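Local coordinates for Red carotenoid protein (RCP) (Nostoc sp., PDB 5FCY) that binds a carotenoid, here modelled as beta-carotene, in an all-helical fold and probably serves cyanobacterial photoprotection, at residues Gln16-Leu21 with Ala28-Ile33; Asp24-Leu29 with Arg147-Pro152. All coordinates share one frame; numbering follows the deposited sequence.

Contact 1. Residues Gln16-Leu21 with Ala28-Ile33; sequences QSWQKL and ALFWFI. With BCR (beta-carotene), chain B.
Trp18 carries CG anti to its backbone N, chi1 -159°, and so does Leu29. This sends the indole and the isobutyl group across the gap between two helices. Leu29 CD2 sits over one face of the indole, a CH-pi contact 3.5 Å from the centroid of the Trp18 five-membered ring and 8° off its normal. The far end of the indole turns its edge to the face of Phe30. This is an offset edge-to-face pair, with 5.2 Å between the Trp18 six-membered ring centroid and the Phe30 centroid and planes at 80°. The Ile33 side chain runs against that of Trp18 and brings CD1 to 3.5 Å from Trp18 CH2. The Phe30 ring also lies against the polyene, and BCR C16 is 3.5 Å from its plane, over the ring centre. The indole thus backs a wall of the carotenoid pocket. With an alanine at Trp18, Leu29 CD2 would probably lose the face it packs on and Phe30 the edge against its ring. The contact joins helix 9-19 to helix 23-35, and Trp18 NE1 adds a weak hydrogen bond to Gln26 O. Tyr149 of helix 139-150 stacks on the Trp18 face opposite Leu29, and Leu131 of helix 125-136 meets Ile33.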
ATOM      1  N   GLN A  16      12.874   4.594  -1.627  1.00 46.30           N
ATOM      2  CA  GLN A  16      13.706   4.572  -0.429  1.00 46.79           C
ATOM      3  C   GLN A  16      13.211   5.573   0.607  1.00 45.26           C
ATOM      4  O   GLN A  16      13.175   5.269   1.803  1.00 44.42           O
ATOM      5  CB  GLN A  16      15.166   4.849  -0.792  1.00 49.73           C
ATOM      6  CG  GLN A  16      15.981   3.590  -1.046  1.00 52.00           C
ATOM      7  CD  GLN A  16      17.443   3.882  -1.328  1.00 56.54           C
ATOM      8  OE1 GLN A  16      18.291   3.785  -0.437  1.00 56.57           O
ATOM      9  NE2 GLN A  16      17.748   4.234  -2.573  1.00 55.67           N
ATOM     10  N   SER A  17      12.825   6.774   0.171  1.00 45.00           N
ATOM     11  CA  SER A  17      12.254   7.738   1.105  1.00 45.09           C
ATOM     12  C   SER A  17      10.952   7.215   1.693  1.00 43.69           C
ATOM     13  O   SER A  17      10.682   7.392   2.887  1.00 43.03           O
ATOM     14  CB  SER A  17      12.027   9.077   0.408  1.00 46.26           C
ATOM     15  OG  SER A  17      13.255   9.659   0.007  1.00 47.95           O
ATOM     16  N   TRP A  18      10.133   6.561   0.867  1.00 43.73           N
ATOM     17  CA  TRP A  18       8.883   5.987   1.351  1.00 41.82           C
ATOM     18  C   TRP A  18       9.149   4.900   2.384  1.00 41.06           C
ATOM     19  O   TRP A  18       8.399   4.759   3.358  1.00 39.70           O
ATOM     20  CB  TRP A  18       8.088   5.434   0.167  1.00 40.79           C
ATOM     21  CG  TRP A  18       6.611   5.271   0.403  1.00 38.71           C
ATOM     22  CD1 TRP A  18       5.973   5.144   1.602  1.00 38.11           C
ATOM     23  CD2 TRP A  18       5.592   5.221  -0.601  1.00 38.01           C
ATOM     24  NE1 TRP A  18       4.618   5.017   1.404  1.00 37.31           N
ATOM     25  CE2 TRP A  18       4.360   5.061   0.060  1.00 37.36           C
ATOM     26  CE3 TRP A  18       5.603   5.296  -1.997  1.00 38.29           C
ATOM     27  CZ2 TRP A  18       3.153   4.975  -0.625  1.00 37.81           C
ATOM     28  CZ3 TRP A  18       4.405   5.209  -2.675  1.00 38.23           C
ATOM     29  CH2 TRP A  18       3.197   5.051  -1.990  1.00 38.19           C
ATOM     30  N   GLN A  19      10.223   4.131   2.199  1.00 41.51           N
ATOM     31  CA  GLN A  19      10.541   3.023   3.088  1.00 41.50           C
ATOM     32  C   GLN A  19      11.236   3.459   4.371  1.00 41.41           C
ATOM     33  O   GLN A  19      11.463   2.616   5.245  1.00 41.39           O
ATOM     34  CB  GLN A  19      11.416   2.006   2.352  1.00 41.21           C
ATOM     35  CG  GLN A  19      10.672   1.208   1.295  1.00 40.90           C
ATOM     36  CD  GLN A  19      11.600   0.581   0.273  1.00 41.73           C
ATOM     37  OE1 GLN A  19      12.609   1.172  -0.109  1.00 42.89           O
ATOM     38  NE2 GLN A  19      11.260  -0.620  -0.175  1.00 40.72           N
ATOM     39  N   LYS A  20      11.582   4.738   4.506  1.00 42.20           N
ATOM     40  CA  LYS A  20      12.192   5.247   5.726  1.00 42.46           C
ATOM     41  C   LYS A  20      11.169   5.749   6.734  1.00 42.05           C
ATOM     42  O   LYS A  20      11.529   5.993   7.890  1.00 42.11           O
ATOM     43  CB  LYS A  20      13.166   6.383   5.397  1.00 43.54           C
ATOM     44  CG  LYS A  20      14.400   5.937   4.637  1.00 44.24           C
ATOM     45  CD  LYS A  20      15.080   7.113   3.955  1.00 46.11           C
ATOM     46  CE  LYS A  20      16.244   6.667   3.079  1.00 48.45           C
ATOM     47  NZ  LYS A  20      16.632   7.715   2.088  1.00 50.12           N
ATOM     48  N   LEU A  21       9.914   5.907   6.326  1.00 42.09           N
ATOM     49  CA  LEU A  21       8.876   6.405   7.210  1.00 41.21           C
ATOM     50  C   LEU A  21       8.416   5.304   8.162  1.00 41.40           C
ATOM     51  O   LEU A  21       8.698   4.118   7.972  1.00 41.59           O
ATOM     52  CB  LEU A  21       7.690   6.922   6.396  1.00 41.23           C
ATOM     53  CG  LEU A  21       8.015   7.835   5.212  1.00 42.85           C
ATOM     54  CD1 LEU A  21       6.737   8.219   4.475  1.00 41.97           C
ATOM     55  CD2 LEU A  21       8.768   9.079   5.671  1.00 45.21           C
ATOM     56  N   ALA A  28      -0.390   5.916   5.508  1.00 40.28           N
ATOM     57  CA  ALA A  28      -1.081   7.189   5.328  1.00 41.40           C
ATOM     58  C   ALA A  28      -0.730   7.808   3.982  1.00 41.40           C
ATOM     59  O   ALA A  28      -1.612   8.260   3.244  1.00 42.12           O
ATOM     60  CB  ALA A  28      -0.729   8.144   6.469  1.00 42.17           C
ATOM     61  N   LEU A  29       0.561   7.836   3.648  1.00 40.54           N
ATOM     62  CA  LEU A  29       0.980   8.368   2.356  1.00 41.34           C
ATOM     63  C   LEU A  29       0.314   7.611   1.214  1.00 41.23           C
ATOM     64  O   LEU A  29      -0.199   8.216   0.266  1.00 42.49           O
ATOM     65  CB  LEU A  29       2.502   8.294   2.237  1.00 40.07           C
ATOM     66  CG  LEU A  29       3.105   8.818   0.935  1.00 39.81           C
ATOM     67  CD1 LEU A  29       2.818  10.296   0.769  1.00 44.29           C
ATOM     68  CD2 LEU A  29       4.598   8.556   0.914  1.00 40.17           C
ATOM     69  N   PHE A  30       0.307   6.279   1.295  1.00 40.36           N
ATOM     70  CA  PHE A  30      -0.309   5.468   0.248  1.00 41.23           C
ATOM     71  C   PHE A  30      -1.794   5.786   0.114  1.00 42.62           C
ATOM     72  O   PHE A  30      -2.336   5.798  -0.996  1.00 43.20           O
ATOM     73  CB  PHE A  30      -0.103   3.981   0.567  1.00 40.12           C
ATOM     74  CG  PHE A  30       0.030   3.079  -0.642  1.00 39.45           C
ATOM     75  CD1 PHE A  30       0.301   3.575  -1.906  1.00 39.65           C
ATOM     76  CD2 PHE A  30      -0.113   1.709  -0.493  1.00 39.13           C
ATOM     77  CE1 PHE A  30       0.431   2.722  -2.987  1.00 39.22           C
ATOM     78  CE2 PHE A  30       0.008   0.857  -1.571  1.00 38.68           C
ATOM     79  CZ  PHE A  30       0.277   1.365  -2.820  1.00 38.81           C
ATOM     80  N   TRP A  31      -2.467   6.053   1.237  1.00 42.79           N
ATOM     81  CA  TRP A  31      -3.901   6.326   1.207  1.00 44.06           C
ATOM     82  C   TRP A  31      -4.203   7.667   0.551  1.00 45.67           C
ATOM     83  O   TRP A  31      -5.132   7.773  -0.258  1.00 46.91           O
ATOM     84  CB  TRP A  31      -4.471   6.293   2.624  1.00 44.69           C
ATOM     85  CG  TRP A  31      -5.830   6.905   2.733  1.00 45.84           C
ATOM     86  CD1 TRP A  31      -6.132   8.146   3.212  1.00 45.86           C
ATOM     87  CD2 TRP A  31      -7.073   6.308   2.347  1.00 46.95           C
ATOM     88  NE1 TRP A  31      -7.488   8.358   3.152  1.00 46.80           N
ATOM     89  CE2 TRP A  31      -8.089   7.245   2.625  1.00 47.30           C
ATOM     90  CE3 TRP A  31      -7.427   5.074   1.797  1.00 47.88           C
ATOM     91  CZ2 TRP A  31      -9.432   6.986   2.371  1.00 48.81           C
ATOM     92  CZ3 TRP A  31      -8.762   4.817   1.544  1.00 49.55           C
ATOM     93  CH2 TRP A  31      -9.748   5.769   1.832  1.00 50.32           C
ATOM     94  N   PHE A  32      -3.440   8.707   0.892  1.00 45.19           N
ATOM     95  CA  PHE A  32      -3.701  10.021   0.317  1.00 46.16           C
ATOM     96  C   PHE A  32      -3.399  10.038  -1.174  1.00 48.74           C
ATOM     97  O   PHE A  32      -4.140  10.648  -1.953  1.00 51.06           O
ATOM     98  CB  PHE A  32      -2.892  11.087   1.050  1.00 46.13           C
ATOM     99  CG  PHE A  32      -3.449  11.437   2.399  1.00 46.26           C
ATOM    100  CD1 PHE A  32      -4.621  12.165   2.508  1.00 45.73           C
ATOM    101  CD2 PHE A  32      -2.806  11.035   3.555  1.00 45.93           C
ATOM    102  CE1 PHE A  32      -5.140  12.486   3.744  1.00 46.32           C
ATOM    103  CE2 PHE A  32      -3.321  11.355   4.796  1.00 46.03           C
ATOM    104  CZ  PHE A  32      -4.488  12.081   4.890  1.00 46.42           C
ATOM    105  N   ILE A  33      -2.320   9.370  -1.593  1.00 47.73           N
ATOM    106  CA  ILE A  33      -2.056   9.202  -3.020  1.00 48.24           C
ATOM    107  C   ILE A  33      -3.273   8.600  -3.711  1.00 50.61           C
ATOM    108  O   ILE A  33      -3.664   9.029  -4.802  1.00 53.28           O
ATOM    109  CB  ILE A  33      -0.802   8.333  -3.235  1.00 46.42           C
ATOM    110  CG1 ILE A  33       0.441   9.047  -2.702  1.00 45.66           C
ATOM    111  CG2 ILE A  33      -0.619   8.009  -4.714  1.00 46.94           C
ATOM    112  CD1 ILE A  33       1.683   8.170  -2.636  1.00 43.11           C
TER
HETATM  113  C1  BCR B 201      -4.557   3.465  11.259  1.00 47.63           C
HETATM  114  C2  BCR B 201      -4.511   4.585  12.295  1.00 46.46           C
HETATM  115  C3  BCR B 201      -3.149   5.260  12.423  1.00 46.42           C
HETATM  116  C4  BCR B 201      -2.418   5.305  11.087  1.00 46.21           C
HETATM  117  C5  BCR B 201      -3.392   5.099   9.953  1.00 47.04           C
HETATM  118  C6  BCR B 201      -4.071   3.954   9.908  1.00 46.71           C
HETATM  119  C7  BCR B 201      -4.372   3.166   8.667  1.00 46.24           C
HETATM  120  C8  BCR B 201      -3.999   3.467   7.406  1.00 46.34           C
HETATM  121  C9  BCR B 201      -4.359   2.593   6.248  1.00 45.73           C
HETATM  122  C10 BCR B 201      -3.998   2.978   4.996  1.00 44.88           C
HETATM  123  C11 BCR B 201      -4.275   2.219   3.763  1.00 45.38           C
HETATM  124  C33 BCR B 201      -3.596   6.206   8.976  1.00 48.18           C
HETATM  125  C31 BCR B 201      -5.997   2.957  11.205  1.00 48.20           C
HETATM  126  C32 BCR B 201      -3.625   2.360  11.726  1.00 48.49           C
HETATM  127  C34 BCR B 201      -5.115   1.320   6.524  1.00 45.94           C
HETATM  128  C12 BCR B 201      -3.854   2.683   2.575  1.00 45.32           C
HETATM  129  C13 BCR B 201      -4.093   1.962   1.297  1.00 45.46           C
HETATM  130  C14 BCR B 201      -3.637   2.510   0.139  1.00 44.90           C
HETATM  131  C15 BCR B 201      -3.793   1.910  -1.195  1.00 44.04           C
HETATM  132  C16 BCR B 201      -3.335   2.516  -2.301  1.00 44.19           C
HETATM  133  C17 BCR B 201      -3.521   1.870  -3.609  1.00 44.43           C
HETATM  134  C18 BCR B 201      -3.110   2.393  -4.781  1.00 44.65           C
HETATM  135  C19 BCR B 201      -3.366   1.599  -6.012  1.00 44.35           C
HETATM  136  C20 BCR B 201      -2.949   1.949  -7.235  1.00 44.61           C
HETATM  137  C21 BCR B 201      -3.249   1.086  -8.388  1.00 44.99           C
HETATM  138  C22 BCR B 201      -2.888   1.394  -9.649  1.00 44.69           C
HETATM  139  C23 BCR B 201      -3.277   0.449 -10.735  1.00 45.32           C
HETATM  140  C24 BCR B 201      -3.072   0.703 -12.035  1.00 46.00           C
HETATM  141  C25 BCR B 201      -3.471  -0.224 -13.134  1.00 47.62           C
HETATM  142  C26 BCR B 201      -4.131  -1.367 -12.940  1.00 47.67           C
HETATM  143  C27 BCR B 201      -3.497  -2.656 -13.409  1.00 47.13           C
HETATM  144  C28 BCR B 201      -2.561  -2.357 -14.573  1.00 47.13           C
HETATM  145  C29 BCR B 201      -3.070  -1.184 -15.403  1.00 46.08           C
HETATM  146  C30 BCR B 201      -3.145   0.101 -14.577  1.00 46.68           C
HETATM  147  C35 BCR B 201      -4.820   0.648   1.361  1.00 45.98           C
HETATM  148  C36 BCR B 201      -2.423   3.731  -4.796  1.00 45.66           C
HETATM  149  C37 BCR B 201      -2.145   2.679  -9.885  1.00 44.79           C
HETATM  150  C38 BCR B 201      -5.524  -1.389 -12.360  1.00 47.33           C
HETATM  151  C39 BCR B 201      -4.250   1.002 -15.110  1.00 46.53           C
HETATM  152  C40 BCR B 201      -1.810   0.826 -14.701  1.00 45.95           C

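Contact 2. Residues Asp24-Leu29 with Arg147-Pro152; sequences DEQLAL and RDYVSP. With BCR (beta-carotene), chain B.
Tyr149 meets Gln26 through a single side-chain hydrogen bond. Helix 23-35, which carries Gln26, also touches the carotenoid: Leu27 CB lies 3.6 Å from BCR C10, and Asp24 CB packs on BCR C4 at 3.6 Å. The Gln26 amide uses both ends, since NE2 binds the Leu21 carbonyl oxygen. Along 147-152, Arg147 comes first and makes a salt bridge with Asp95. Tyr149 follows two residues later. It holds CG anti to its backbone N, and its ring extends toward helix 23-35. Its hydroxyl donates to Gln26 OE1, 3.0 Å from Tyr149 OH. This polar link is buried in the all-helical fold of the Orange carotenoid protein N-terminal family. The C=O...donor angle is 126°, and the donor is tilted 16° from the carbonyl plane. The amide oxygen lies at the edge of the phenol ring, near its plane, with Gln26 OE1 3.4 Å from Tyr149 CE1. The amide and ring planes are 51° apart. Gln26 CB also packs on Tyr149 OH at 3.4 Å. Val150 then touches Trp102 of helix 95-110, and the hydroxyl of Ser151 makes a hydrogen bond to Asp95.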
ATOM      1  N   ASP A  24       2.844   3.185   9.893  1.00 39.55           N
ATOM      2  CA  ASP A  24       1.575   3.894   9.775  1.00 40.37           C
ATOM      3  C   ASP A  24       1.713   5.122   8.885  1.00 39.98           C
ATOM      4  O   ASP A  24       0.803   5.439   8.112  1.00 39.90           O
ATOM      5  CB  ASP A  24       1.066   4.284  11.159  1.00 41.59           C
ATOM      6  CG  ASP A  24       0.431   3.120  11.897  1.00 42.57           C
ATOM      7  OD1 ASP A  24       0.291   2.037  11.290  1.00 42.69           O
ATOM      8  OD2 ASP A  24       0.059   3.294  13.077  1.00 43.10           O
ATOM      9  N   GLU A  25       2.844   5.823   8.979  1.00 40.30           N
ATOM     10  CA  GLU A  25       3.095   6.947   8.085  1.00 40.50           C
ATOM     11  C   GLU A  25       3.121   6.492   6.631  1.00 39.78           C
ATOM     12  O   GLU A  25       2.609   7.186   5.744  1.00 39.25           O
ATOM     13  CB  GLU A  25       4.416   7.622   8.459  1.00 41.49           C
ATOM     14  CG  GLU A  25       4.664   8.950   7.766  1.00 42.92           C
ATOM     15  CD  GLU A  25       3.747  10.047   8.266  1.00 45.13           C
ATOM     16  OE1 GLU A  25       2.932   9.774   9.172  1.00 45.12           O
ATOM     17  OE2 GLU A  25       3.842  11.182   7.756  1.00 46.58           O
ATOM     18  N   GLN A  26       3.717   5.327   6.367  1.00 39.20           N
ATOM     19  CA  GLN A  26       3.733   4.783   5.013  1.00 38.92           C
ATOM     20  C   GLN A  26       2.318   4.530   4.515  1.00 39.02           C
ATOM     21  O   GLN A  26       1.965   4.899   3.389  1.00 38.85           O
ATOM     22  CB  GLN A  26       4.549   3.489   4.973  1.00 38.23           C
ATOM     23  CG  GLN A  26       6.049   3.675   5.161  1.00 38.91           C
ATOM     24  CD  GLN A  26       6.843   2.403   4.900  1.00 38.33           C
ATOM     25  OE1 GLN A  26       6.695   1.767   3.857  1.00 37.28           O
ATOM     26  NE2 GLN A  26       7.691   2.031   5.851  1.00 38.83           N
ATOM     27  N   LEU A  27       1.493   3.888   5.343  1.00 39.53           N
ATOM     28  CA  LEU A  27       0.122   3.596   4.945  1.00 40.16           C
ATOM     29  C   LEU A  27      -0.666   4.878   4.716  1.00 40.58           C
ATOM     30  O   LEU A  27      -1.521   4.939   3.824  1.00 41.24           O
ATOM     31  CB  LEU A  27      -0.550   2.727   6.008  1.00 40.76           C
ATOM     32  CG  LEU A  27      -0.127   1.258   6.018  1.00 40.86           C
ATOM     33  CD1 LEU A  27      -0.428   0.615   7.363  1.00 40.51           C
ATOM     34  CD2 LEU A  27      -0.824   0.503   4.896  1.00 40.48           C
ATOM     35  N   ALA A  28      -0.390   5.916   5.508  1.00 40.28           N
ATOM     36  CA  ALA A  28      -1.081   7.189   5.328  1.00 41.40           C
ATOM     37  C   ALA A  28      -0.730   7.808   3.982  1.00 41.40           C
ATOM     38  O   ALA A  28      -1.612   8.260   3.244  1.00 42.12           O
ATOM     39  CB  ALA A  28      -0.729   8.144   6.469  1.00 42.17           C
ATOM     40  N   LEU A  29       0.561   7.836   3.648  1.00 40.54           N
ATOM     41  CA  LEU A  29       0.980   8.368   2.356  1.00 41.34           C
ATOM     42  C   LEU A  29       0.314   7.611   1.214  1.00 41.23           C
ATOM     43  O   LEU A  29      -0.199   8.216   0.266  1.00 42.49           O
ATOM     44  CB  LEU A  29       2.502   8.294   2.237  1.00 40.07           C
ATOM     45  CG  LEU A  29       3.105   8.818   0.935  1.00 39.81           C
ATOM     46  CD1 LEU A  29       2.818  10.296   0.769  1.00 44.29           C
ATOM     47  CD2 LEU A  29       4.598   8.556   0.914  1.00 40.17           C
ATOM     48  N   ARG A 147       4.447  -0.014  -8.138  1.00 38.76           N
ATOM     49  CA  ARG A 147       4.811  -1.417  -8.303  1.00 38.01           C
ATOM     50  C   ARG A 147       6.087  -1.748  -7.539  1.00 37.29           C
ATOM     51  O   ARG A 147       6.167  -2.785  -6.872  1.00 37.03           O
ATOM     52  CB  ARG A 147       4.976  -1.745  -9.785  1.00 39.67           C
ATOM     53  CG  ARG A 147       3.673  -1.729 -10.568  1.00 40.82           C
ATOM     54  CD  ARG A 147       3.885  -2.043 -12.043  1.00 42.85           C
ATOM     55  NE  ARG A 147       4.558  -3.327 -12.241  1.00 44.19           N
ATOM     56  CZ  ARG A 147       5.871  -3.483 -12.406  1.00 45.38           C
ATOM     57  NH1 ARG A 147       6.686  -2.434 -12.404  1.00 44.50           N
ATOM     58  NH2 ARG A 147       6.375  -4.700 -12.574  1.00 45.06           N
ATOM     59  N   ASP A 148       7.097  -0.879  -7.622  1.00 37.45           N
ATOM     60  CA  ASP A 148       8.351  -1.142  -6.924  1.00 37.46           C
ATOM     61  C   ASP A 148       8.199  -0.988  -5.417  1.00 37.00           C
ATOM     62  O   ASP A 148       8.914  -1.646  -4.653  1.00 37.26           O
ATOM     63  CB  ASP A 148       9.448  -0.208  -7.437  1.00 38.02           C
ATOM     64  CG  ASP A 148       9.666  -0.326  -8.931  1.00 38.49           C
ATOM     65  OD1 ASP A 148       9.429  -1.419  -9.490  1.00 39.39           O
ATOM     66  OD2 ASP A 148      10.076   0.678  -9.548  1.00 38.54           O
ATOM     67  N   TYR A 149       7.282  -0.129  -4.970  1.00 36.87           N
ATOM     68  CA  TYR A 149       7.083   0.067  -3.537  1.00 36.60           C
ATOM     69  C   TYR A 149       6.425  -1.154  -2.900  1.00 36.37           C
ATOM     70  O   TYR A 149       6.861  -1.623  -1.843  1.00 35.87           O
ATOM     71  CB  TYR A 149       6.251   1.330  -3.298  1.00 36.75           C
ATOM     72  CG  TYR A 149       5.748   1.485  -1.883  1.00 36.11           C
ATOM     73  CD1 TYR A 149       6.627   1.513  -0.810  1.00 37.03           C
ATOM     74  CD2 TYR A 149       4.393   1.614  -1.621  1.00 36.69           C
ATOM     75  CE1 TYR A 149       6.170   1.655   0.482  1.00 37.03           C
ATOM     76  CE2 TYR A 149       3.926   1.757  -0.333  1.00 36.64           C
ATOM     77  CZ  TYR A 149       4.820   1.777   0.716  1.00 36.77           C
ATOM     78  OH  TYR A 149       4.366   1.920   2.005  1.00 36.51           O
ATOM     79  N   VAL A 150       5.380  -1.692  -3.535  1.00 36.15           N
ATOM     80  CA  VAL A 150       4.673  -2.841  -2.975  1.00 36.15           C
ATOM     81  C   VAL A 150       5.318  -4.173  -3.343  1.00 36.09           C
ATOM     82  O   VAL A 150       5.055  -5.183  -2.675  1.00 35.74           O
ATOM     83  CB  VAL A 150       3.197  -2.854  -3.420  1.00 35.67           C
ATOM     84  CG1 VAL A 150       2.516  -1.547  -3.047  1.00 36.16           C
ATOM     85  CG2 VAL A 150       3.072  -3.123  -4.919  1.00 36.06           C
ATOM     86  N   SER A 151       6.155  -4.206  -4.378  1.00 35.83           N
ATOM     87  CA  SER A 151       6.713  -5.473  -4.844  1.00 36.46           C
ATOM     88  C   SER A 151       7.469  -6.229  -3.760  1.00 37.23           C
ATOM     89  O   SER A 151       7.248  -7.446  -3.621  1.00 36.88           O
ATOM     90  CB  SER A 151       7.615  -5.222  -6.055  1.00 36.85           C
ATOM     91  OG  SER A 151       8.358  -6.385  -6.370  1.00 37.51           O
ATOM     92  N   PRO A 152       8.365  -5.615  -2.988  1.00 37.18           N
ATOM     93  CA  PRO A 152       9.128  -6.375  -1.992  1.00 37.36           C
ATOM     94  C   PRO A 152       8.426  -6.559  -0.655  1.00 37.45           C
ATOM     95  O   PRO A 152       9.063  -7.036   0.288  1.00 37.85           O
ATOM     96  CB  PRO A 152      10.398  -5.528  -1.834  1.00 38.94           C
ATOM     97  CG  PRO A 152       9.932  -4.137  -2.049  1.00 38.39           C
ATOM     98  CD  PRO A 152       8.839  -4.219  -3.086  1.00 37.02           C
TER
HETATM   99  C1  BCR B 201      -4.557   3.465  11.259  1.00 47.63           C
HETATM  100  C2  BCR B 201      -4.511   4.585  12.295  1.00 46.46           C
HETATM  101  C3  BCR B 201      -3.149   5.260  12.423  1.00 46.42           C
HETATM  102  C4  BCR B 201      -2.418   5.305  11.087  1.00 46.21           C
HETATM  103  C5  BCR B 201      -3.392   5.099   9.953  1.00 47.04           C
HETATM  104  C6  BCR B 201      -4.071   3.954   9.908  1.00 46.71           C
HETATM  105  C7  BCR B 201      -4.372   3.166   8.667  1.00 46.24           C
HETATM  106  C8  BCR B 201      -3.999   3.467   7.406  1.00 46.34           C
HETATM  107  C9  BCR B 201      -4.359   2.593   6.248  1.00 45.73           C
HETATM  108  C10 BCR B 201      -3.998   2.978   4.996  1.00 44.88           C
HETATM  109  C11 BCR B 201      -4.275   2.219   3.763  1.00 45.38           C
HETATM  110  C33 BCR B 201      -3.596   6.206   8.976  1.00 48.18           C
HETATM  111  C31 BCR B 201      -5.997   2.957  11.205  1.00 48.20           C
HETATM  112  C32 BCR B 201      -3.625   2.360  11.726  1.00 48.49           C
HETATM  113  C34 BCR B 201      -5.115   1.320   6.524  1.00 45.94           C
HETATM  114  C12 BCR B 201      -3.854   2.683   2.575  1.00 45.32           C
HETATM  115  C13 BCR B 201      -4.093   1.962   1.297  1.00 45.46           C
HETATM  116  C14 BCR B 201      -3.637   2.510   0.139  1.00 44.90           C
HETATM  117  C15 BCR B 201      -3.793   1.910  -1.195  1.00 44.04           C
HETATM  118  C16 BCR B 201      -3.335   2.516  -2.301  1.00 44.19           C
HETATM  119  C17 BCR B 201      -3.521   1.870  -3.609  1.00 44.43           C
HETATM  120  C18 BCR B 201      -3.110   2.393  -4.781  1.00 44.65           C
HETATM  121  C19 BCR B 201      -3.366   1.599  -6.012  1.00 44.35           C
HETATM  122  C20 BCR B 201      -2.949   1.949  -7.235  1.00 44.61           C
HETATM  123  C21 BCR B 201      -3.249   1.086  -8.388  1.00 44.99           C
HETATM  124  C22 BCR B 201      -2.888   1.394  -9.649  1.00 44.69           C
HETATM  125  C23 BCR B 201      -3.277   0.449 -10.735  1.00 45.32           C
HETATM  126  C24 BCR B 201      -3.072   0.703 -12.035  1.00 46.00           C
HETATM  127  C25 BCR B 201      -3.471  -0.224 -13.134  1.00 47.62           C
HETATM  128  C26 BCR B 201      -4.131  -1.367 -12.940  1.00 47.67           C
HETATM  129  C27 BCR B 201      -3.497  -2.656 -13.409  1.00 47.13           C
HETATM  130  C28 BCR B 201      -2.561  -2.357 -14.573  1.00 47.13           C
HETATM  131  C29 BCR B 201      -3.070  -1.184 -15.403  1.00 46.08           C
HETATM  132  C30 BCR B 201      -3.145   0.101 -14.577  1.00 46.68           C
HETATM  133  C35 BCR B 201      -4.820   0.648   1.361  1.00 45.98           C
HETATM  134  C36 BCR B 201      -2.423   3.731  -4.796  1.00 45.66           C
HETATM  135  C37 BCR B 201      -2.145   2.679  -9.885  1.00 44.79           C
HETATM  136  C38 BCR B 201      -5.524  -1.389 -12.360  1.00 47.33           C
HETATM  137  C39 BCR B 201      -4.250   1.002 -15.110  1.00 46.53           C
HETATM  138  C40 BCR B 201      -1.810   0.826 -14.701  1.00 45.95           C

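How the contacts relate
The centres of contacts 1 and 2 lie about 5 Å apart, with contact 2 nearer the centre of the protein than contact 1. Both use helix 23-35 and share Ala28 and Leu29. Along the chain, 16-21 comes first, then 24-29 running into 28-33, and 147-152 comes last. Contact 1 is local in sequence. Contact 2 joins segments 118 positions apart and brings helix 139-150 back to the N-terminal part. The two also meet directly: Phe30 CZ packs 3.7 Å from Val150 CG1. Helix 23-35 is thus held by helices 9-19 and 139-150. It also lines the carotenoid pocket, with Phe30 and Trp31 from contact 1 and Asp24 and Leu27 from contact 2.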